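Local coordinates for CS1 fimbrial subunit A (Escherichia coli, PDB 4HJI), which forms, as a pilin subunit, the CS1 fimbriae, the surface filaments with which enterotoxigenic bacteria colonise the epithelium of host organs, at residues A[57-62]-A[111-116]; A[84-89]-A[144-149]. All blocks are in the same frame, centred on the assembly; numbering follows the deposited sequence. Where two conformers were deposited one is given.

Contact 1: residues A[57-62]-A[111-116]. With IMD (imidazole), chain C.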
ATOM      1  N   THR A  57      -0.535   9.488  -4.387  1.00 15.04           N
ATOM      2  CA  THR A  57       0.300   9.862  -3.245  1.00 14.73           C
ATOM      3  C   THR A  57       1.476  10.726  -3.671  1.00 15.31           C
ATOM      4  O   THR A  57       1.778  10.843  -4.855  1.00 15.72           O
ATOM      5  CB  THR A  57       0.891   8.620  -2.560  1.00 14.14           C
ATOM      6  OG1 THR A  57       1.847   8.007  -3.442  1.00 14.29           O
ATOM      7  CG2 THR A  57      -0.183   7.621  -2.248  1.00 13.63           C
ATOM      8  N   VAL A  58       2.140  11.325  -2.692  1.00 15.37           N
ATOM      9  CA  VAL A  58       3.411  11.993  -2.902  1.00 15.99           C
ATOM     10  C   VAL A  58       4.346  11.653  -1.753  1.00 15.87           C
ATOM     11  O   VAL A  58       3.899  11.453  -0.632  1.00 15.42           O
ATOM     12  CB  VAL A  58       3.289  13.529  -3.013  1.00 16.83           C
ATOM     13  CG1 VAL A  58       2.582  13.909  -4.304  1.00 17.25           C
ATOM     14  CG2 VAL A  58       2.599  14.136  -1.788  1.00 16.78           C
ATOM     15  N   VAL A  59       5.642  11.577  -2.062  1.00 16.34           N
ATOM     16  CA  VAL A  59       6.660  11.352  -1.069  1.00 16.55           C
ATOM     17  C   VAL A  59       7.216  12.696  -0.613  1.00 17.57           C
ATOM     18  O   VAL A  59       7.578  13.534  -1.437  1.00 18.15           O
ATOM     19  CB  VAL A  59       7.793  10.461  -1.629  1.00 16.72           C
ATOM     20  CG1 VAL A  59       8.913  10.339  -0.611  1.00 17.11           C
ATOM     21  CG2 VAL A  59       7.232   9.100  -1.992  1.00 15.96           C
ATOM     22  N   HIS A  60       7.257  12.897   0.713  1.00 17.95           N
ATOM     23  CA  HIS A  60       7.912  14.049   1.317  1.00 19.33           C
ATOM     24  C   HIS A  60       9.242  13.633   1.901  1.00 20.06           C
ATOM     25  O   HIS A  60       9.325  12.603   2.547  1.00 19.86           O
ATOM     26  CB  HIS A  60       7.102  14.595   2.464  1.00 19.48           C
ATOM     27  CG  HIS A  60       5.914  15.372   2.046  1.00 19.61           C
ATOM     28  ND1 HIS A  60       5.623  16.608   2.577  1.00 20.59           N
ATOM     29  CD2 HIS A  60       4.912  15.080   1.184  1.00 19.10           C
ATOM     30  CE1 HIS A  60       4.511  17.064   2.031  1.00 20.52           C
ATOM     31  NE2 HIS A  60       4.053  16.153   1.194  1.00 19.65           N
ATOM     32  N   THR A  61      10.277  14.422   1.669  1.00 21.39           N
ATOM     33  CA  THR A  61      11.570  14.117   2.251  1.00 22.31           C
ATOM     34  C   THR A  61      12.271  15.372   2.714  1.00 23.97           C
ATOM     35  O   THR A  61      11.978  16.463   2.221  1.00 24.46           O
ATOM     36  CB  THR A  61      12.453  13.357   1.238  1.00 22.39           C
ATOM     37  OG1 THR A  61      13.699  12.981   1.844  1.00 23.03           O
ATOM     38  CG2 THR A  61      12.715  14.201  -0.032  1.00 23.08           C
ATOM     39  N   ASN A  62      13.211  15.196   3.643  1.00 25.12           N
ATOM     40  CA  ASN A  62      14.125  16.264   4.041  1.00 27.02           C
ATOM     41  C   ASN A  62      15.466  16.229   3.308  1.00 28.16           C
ATOM     42  O   ASN A  62      16.352  17.012   3.633  1.00 29.52           O
ATOM     43  CB  ASN A  62      14.357  16.254   5.559  1.00 27.72           C
ATOM     44  CG  ASN A  62      15.248  15.117   6.021  1.00 27.95           C
ATOM     45  OD1 ASN A  62      15.787  14.341   5.215  1.00 27.69           O
ATOM     46  ND2 ASN A  62      15.407  15.008   7.335  1.00 28.58           N
ATOM     47  N   LEU A 111      11.558  10.195  -8.705  1.00 25.53           N
ATOM     48  CA  LEU A 111      10.544  10.867  -7.875  1.00 24.75           C
ATOM     49  C   LEU A 111      10.285  12.309  -8.288  1.00 25.54           C
ATOM     50  O   LEU A 111       9.284  12.891  -7.879  1.00 24.76           O
ATOM     51  CB  LEU A 111      10.925  10.787  -6.405  1.00 24.21           C
ATOM     52  CG  LEU A 111      10.796   9.362  -5.846  1.00 23.47           C
ATOM     53  CD1 LEU A 111      11.646   9.196  -4.599  1.00 23.60           C
ATOM     54  CD2 LEU A 111       9.350   8.968  -5.574  1.00 22.54           C
ATOM     55  N   ASN A 112      11.174  12.883  -9.102  1.00 27.02           N
ATOM     56  CA  ASN A 112      10.972  14.223  -9.662  1.00 28.26           C
ATOM     57  C   ASN A 112      10.641  15.254  -8.578  1.00 27.99           C
ATOM     58  O   ASN A 112       9.606  15.912  -8.643  1.00 28.11           O
ATOM     59  CB  ASN A 112       9.843  14.209 -10.702  1.00 28.58           C
ATOM     60  CG  ASN A 112      10.086  13.228 -11.826  1.00 29.38           C
ATOM     61  OD1 ASN A 112      11.082  13.315 -12.548  1.00 30.84           O
ATOM     62  ND2 ASN A 112       9.153  12.310 -12.005  1.00 29.12           N
ATOM     63  N   PHE A 113      11.527  15.382  -7.593  1.00 27.99           N
ATOM     64  CA  PHE A 113      11.259  16.184  -6.396  1.00 27.81           C
ATOM     65  C   PHE A 113      11.148  17.667  -6.722  1.00 28.93           C
ATOM     66  O   PHE A 113      12.032  18.224  -7.371  1.00 30.18           O
ATOM     67  CB  PHE A 113      12.349  15.981  -5.335  1.00 27.91           C
ATOM     68  CG  PHE A 113      12.187  14.724  -4.514  1.00 26.68           C
ATOM     69  CD1 PHE A 113      11.121  14.588  -3.628  1.00 25.62           C
ATOM     70  CD2 PHE A 113      13.126  13.697  -4.586  1.00 26.79           C
ATOM     71  CE1 PHE A 113      10.966  13.448  -2.862  1.00 24.66           C
ATOM     72  CE2 PHE A 113      12.978  12.550  -3.824  1.00 25.82           C
ATOM     73  CZ  PHE A 113      11.905  12.423  -2.958  1.00 24.83           C
ATOM     74  N   ALA A 114      10.053  18.280  -6.280  1.00 28.59           N
ATOM     75  CA  ALA A 114       9.840  19.726  -6.381  1.00 29.82           C
ATOM     76  C   ALA A 114      10.035  20.361  -5.000  1.00 30.13           C
ATOM     77  O   ALA A 114       9.720  19.757  -3.974  1.00 29.03           O
ATOM     78  CB  ALA A 114       8.443  20.020  -6.899  1.00 29.55           C
ATOM     79  N   SER A 115      10.537  21.590  -4.986  1.00 31.72           N
ATOM     80  CA  SER A 115      10.823  22.290  -3.742  1.00 32.52           C
ATOM     81  C   SER A 115       9.542  22.842  -3.126  1.00 32.39           C
ATOM     82  O   SER A 115       8.846  23.642  -3.749  1.00 33.11           O
ATOM     83  CB  SER A 115      11.806  23.436  -3.996  1.00 34.47           C
ATOM     84  OG  SER A 115      12.291  23.952  -2.769  1.00 35.36           O
ATOM     85  N   SER A 116       9.248  22.403  -1.900  1.00 31.62           N
ATOM     86  CA  SER A 116       8.101  22.872  -1.129  1.00 31.46           C
ATOM     87  C   SER A 116       8.576  23.394   0.228  1.00 32.04           C
ATOM     88  O   SER A 116       8.927  22.606   1.133  1.00 31.46           O
ATOM     89  CB  SER A 116       7.108  21.745  -0.922  1.00 30.02           C
ATOM     90  OG  SER A 116       7.691  20.688  -0.177  1.00 29.31           O
TER
HETATM   91  N1  IMD C 201       5.518  21.180   3.587  1.00 30.44           N
HETATM   92  C2  IMD C 201       6.128  21.260   2.403  1.00 30.65           C
HETATM   93  N3  IMD C 201       7.438  20.994   2.575  1.00 30.43           N
HETATM   94  C4  IMD C 201       7.646  20.762   3.893  1.00 26.70           C
HETATM   95  C5  IMD C 201       6.440  20.882   4.522  1.00 30.34           C
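T61 meets F113 through its methyl because CG2 stands between the backbone N and the carbonyl carbon, with OG1 anti to the N (chi1 -176°). F113 carries its CG anti to its own carbonyl carbon (chi1 -80°), and the ring reaches across to the end of strand 49-61. The methyl lies over one face of the ring. CG2 of T61 is 3.8 Å from the centroid of the F113 ring, 29° off the normal, which makes a CH-pi contact. It is displaced toward the CE1-CZ bond, 3.4 Å from CE1 of F113. CB of L111 packs on the opposite face, 3.7 Å from the ring plane. The hydroxyl of T61 turns to the chain beyond the strand and bonds to the backbone N of D63. V59 meets the same ring at its edge: its carbonyl O lies near the ring plane, 3.7 Å from CE1 of F113. V59 also divides its two methyls. CG1 is 4.3 Å from CZ of F113, and CG2 is 4.2 Å from CD2 of L111, whose side chain crosses it at about a right angle. At the far end, S116 binds an imidazole, probably from the crystallisation liquor, through weak bonds from N3 to its O and OG. Strand 49-61 is flanked by strands 25-29 and 119-131, both antiparallel to it. V59 also packs on V25, L27 and F94, while strand 114-116 pairs with 119-131.

Contact 2: residues A[84-89]-A[144-149]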
ATOM      1  N   PRO A  84     -10.819 -17.320   9.830  1.00 22.70           N
ATOM      2  CA  PRO A  84      -9.573 -16.648   9.447  1.00 21.93           C
ATOM      3  C   PRO A  84      -8.542 -17.538   8.734  1.00 22.47           C
ATOM      4  O   PRO A  84      -7.541 -17.036   8.220  1.00 21.89           O
ATOM      5  CB  PRO A  84      -9.013 -16.116  10.775  1.00 21.80           C
ATOM      6  CG  PRO A  84     -10.124 -16.180  11.757  1.00 22.45           C
ATOM      7  CD  PRO A  84     -11.164 -17.127  11.249  1.00 23.16           C
ATOM      8  N   THR A  85      -8.784 -18.841   8.706  1.00 23.89           N
ATOM      9  CA  THR A  85      -7.969 -19.744   7.899  1.00 24.58           C
ATOM     10  C   THR A  85      -8.214 -19.492   6.410  1.00 24.26           C
ATOM     11  O   THR A  85      -7.331 -19.728   5.587  1.00 24.36           O
ATOM     12  CB  THR A  85      -8.242 -21.222   8.255  1.00 26.21           C
ATOM     13  OG1 THR A  85      -8.165 -21.413   9.672  1.00 26.78           O
ATOM     14  CG2 THR A  85      -7.224 -22.133   7.592  1.00 26.90           C
ATOM     15  N   LEU A  86      -9.406 -18.990   6.077  1.00 24.00           N
ATOM     16  CA  LEU A  86      -9.779 -18.690   4.703  1.00 23.78           C
ATOM     17  C   LEU A  86      -9.270 -17.295   4.310  1.00 22.33           C
ATOM     18  O   LEU A  86      -9.728 -16.278   4.843  1.00 21.53           O
ATOM     19  CB  LEU A  86     -11.293 -18.766   4.565  1.00 24.43           C
ATOM     20  CG  LEU A  86     -11.818 -18.745   3.145  1.00 24.85           C
ATOM     21  CD1 LEU A  86     -11.498 -20.073   2.481  1.00 26.19           C
ATOM     22  CD2 LEU A  86     -13.314 -18.498   3.156  1.00 25.34           C
ATOM     23  N   GLN A  87      -8.327 -17.252   3.373  1.00 21.96           N
ATOM     24  CA  GLN A  87      -7.498 -16.073   3.174  1.00 20.83           C
ATOM     25  C   GLN A  87      -7.356 -15.689   1.706  1.00 20.27           C
ATOM     26  O   GLN A  87      -7.170 -16.556   0.828  1.00 21.02           O
ATOM     27  CB  GLN A  87      -6.130 -16.311   3.808  1.00 21.15           C
ATOM     28  CG  GLN A  87      -6.138 -16.320   5.337  1.00 21.58           C
ATOM     29  CD  GLN A  87      -4.775 -16.626   5.940  1.00 22.15           C
ATOM     30  OE1 GLN A  87      -3.766 -16.655   5.240  1.00 22.80           O
ATOM     31  NE2 GLN A  87      -4.743 -16.860   7.240  1.00 22.75           N
ATOM     32  N   ILE A  88      -7.431 -14.385   1.439  1.00 18.95           N
ATOM     33  CA  ILE A  88      -7.289 -13.825   0.090  1.00 18.62           C
ATOM     34  C   ILE A  88      -5.973 -13.052   0.052  1.00 17.80           C
ATOM     35  O   ILE A  88      -5.791 -12.109   0.820  1.00 16.94           O
ATOM     36  CB  ILE A  88      -8.450 -12.859  -0.256  1.00 18.28           C
ATOM     37  CG1 ILE A  88      -9.799 -13.574  -0.175  1.00 19.11           C
ATOM     38  CG2 ILE A  88      -8.233 -12.229  -1.631  1.00 18.18           C
ATOM     39  CD1 ILE A  88     -10.996 -12.646  -0.276  1.00 18.95           C
ATOM     40  N   PRO A  89      -5.027 -13.448  -0.835  1.00 18.06           N
ATOM     41  CA  PRO A  89      -3.753 -12.724  -0.874  1.00 17.60           C
ATOM     42  C   PRO A  89      -3.890 -11.315  -1.451  1.00 17.02           C
ATOM     43  O   PRO A  89      -4.741 -11.068  -2.310  1.00 17.26           O
ATOM     44  CB  PRO A  89      -2.872 -13.600  -1.778  1.00 18.43           C
ATOM     45  CG  PRO A  89      -3.850 -14.258  -2.659  1.00 19.21           C
ATOM     46  CD  PRO A  89      -5.075 -14.523  -1.848  1.00 19.18           C
ATOM     47  N   GLY A 144     -19.219 -13.158   2.272  1.00 27.39           N
ATOM     48  CA  GLY A 144     -19.047 -12.549   3.583  1.00 26.30           C
ATOM     49  C   GLY A 144     -17.850 -11.630   3.624  1.00 24.60           C
ATOM     50  O   GLY A 144     -17.293 -11.240   2.599  1.00 23.86           O
ATOM     51  N   GLN A 145     -17.439 -11.298   4.840  1.00 23.51           N
ATOM     52  CA  GLN A 145     -16.464 -10.248   5.050  1.00 22.09           C
ATOM     53  C   GLN A 145     -15.072 -10.803   5.277  1.00 20.72           C
ATOM     54  O   GLN A 145     -14.901 -11.856   5.887  1.00 20.71           O
ATOM     55  CB  GLN A 145     -16.899  -9.395   6.232  1.00 22.83           C
ATOM     56  CG  GLN A 145     -18.300  -8.826   6.074  1.00 24.23           C
ATOM     57  CD  GLN A 145     -18.562  -7.680   7.041  1.00 24.90           C
ATOM     58  OE1 GLN A 145     -19.705  -7.418   7.429  1.00 26.47           O
ATOM     59  NE2 GLN A 145     -17.492  -6.975   7.425  1.00 24.66           N
ATOM     60  N   TYR A 146     -14.089 -10.080   4.750  1.00 19.21           N
ATOM     61  CA  TYR A 146     -12.679 -10.416   4.845  1.00 18.39           C
ATOM     62  C   TYR A 146     -11.942  -9.164   5.308  1.00 17.43           C
ATOM     63  O   TYR A 146     -12.318  -8.060   4.919  1.00 17.20           O
ATOM     64  CB  TYR A 146     -12.159 -10.837   3.467  1.00 18.32           C
ATOM     65  CG  TYR A 146     -12.799 -12.102   2.939  1.00 19.28           C
ATOM     66  CD1 TYR A 146     -14.100 -12.096   2.443  1.00 19.89           C
ATOM     67  CD2 TYR A 146     -12.109 -13.313   2.968  1.00 19.67           C
ATOM     68  CE1 TYR A 146     -14.694 -13.258   1.969  1.00 20.94           C
ATOM     69  CE2 TYR A 146     -12.696 -14.481   2.500  1.00 20.74           C
ATOM     70  CZ  TYR A 146     -13.983 -14.445   2.010  1.00 21.34           C
ATOM     71  OH  TYR A 146     -14.531 -15.620   1.560  1.00 22.63           O
ATOM     72  N   GLN A 147     -10.914  -9.352   6.137  0.50 17.06           N
ATOM     73  CA  GLN A 147     -10.176  -8.253   6.757  0.50 16.44           C
ATOM     74  C   GLN A 147      -8.703  -8.523   6.841  0.50 16.17           C
ATOM     75  O   GLN A 147      -8.300  -9.649   7.101  0.50 16.57           O
ATOM     76  CB  GLN A 147     -10.586  -8.090   8.215  0.50 16.75           C
ATOM     77  CG  GLN A 147     -11.977  -7.589   8.455  0.50 17.15           C
ATOM     78  CD  GLN A 147     -12.112  -7.061   9.873  0.50 17.41           C
ATOM     79  OE1 GLN A 147     -12.471  -5.917  10.063  0.50 17.38           O
ATOM     80  NE2 GLN A 147     -11.759  -7.879  10.864  0.50 17.84           N
ATOM     81  N   GLY A 148      -7.902  -7.476   6.697  1.00 15.65           N
ATOM     82  CA  GLY A 148      -6.464  -7.592   6.914  1.00 15.81           C
ATOM     83  C   GLY A 148      -5.816  -6.232   6.980  1.00 15.58           C
ATOM     84  O   GLY A 148      -6.474  -5.224   6.778  1.00 15.21           O
ATOM     85  N   LEU A 149      -4.532  -6.219   7.296  1.00 16.21           N
ATOM     86  CA  LEU A 149      -3.738  -4.992   7.324  1.00 16.26           C
ATOM     87  C   LEU A 149      -2.723  -4.959   6.193  1.00 16.21           C
ATOM     88  O   LEU A 149      -2.075  -5.966   5.880  1.00 17.34           O
ATOM     89  CB  LEU A 149      -2.986  -4.883   8.648  1.00 16.94           C
ATOM     90  CG  LEU A 149      -3.799  -4.939   9.927  1.00 17.71           C
ATOM     91  CD1 LEU A 149      -2.871  -4.908  11.129  1.00 18.47           C
ATOM     92  CD2 LEU A 149      -4.788  -3.799  10.013  1.00 17.70           C
TER
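Y146 has the most surface buried here, and I88 and L86 cover it from the other segment. The phenol ring reaches from strand 144-156 toward the start of strand 87-94. I88 covers one face with the end of its side chain. CD1 of I88 lies 3.7 Å from the centroid of the Y146 ring, 20° off the normal, a CH-pi contact. It is shifted toward the rim and comes closest to CD2 of Y146, at 3.5 Å. CG1 of I88 follows along that rim, 3.9 Å from CD2 of Y146. The I88 chain is extended (chi2 170°), which carries CD1 out over the ring. L86 works further out, near the hydroxyl. Its CD2 is 3.5 Å from OH of Y146 and 4.1 Å from CE2 of Y146, approaching obliquely. The hydroxyl has its polar partner elsewhere, in a bond to the carbonyl O of T142. That bond ties the ring end to the loop before the strand, and L86 packs on T142 as well. Q87, between the two apolar residues, points away and bonds through NE2 to O of P84. Strand 68-80 pairs antiparallel with both 87-94 and 144-156, and its L78 and N80 also touch Y146. L86, just before strand 87-94, and I88 within it both turn toward Y146, consistent with the interior of the immunoglobulin-like beta-sandwich of chaperone-usher pilins.

Both contacts are buried apolar packing, and no hydrogen bond crosses between the segments in either. They lie on opposite sides of the chain's centre, about 34 Å apart between centres. Strand 87-94 connects the two regions: its early part belongs to contact 2, and its F94 touches V59 of contact 1. In both, the earlier segment gives a methyl and the later one the aromatic face beneath it. The difference is the setting of the ring. In contact 1 the ring belongs to the short connection after helix 108-111, and is partly exposed. In contact 2 it comes from a long strand and is buried, with its hydroxyl bonded to a loop.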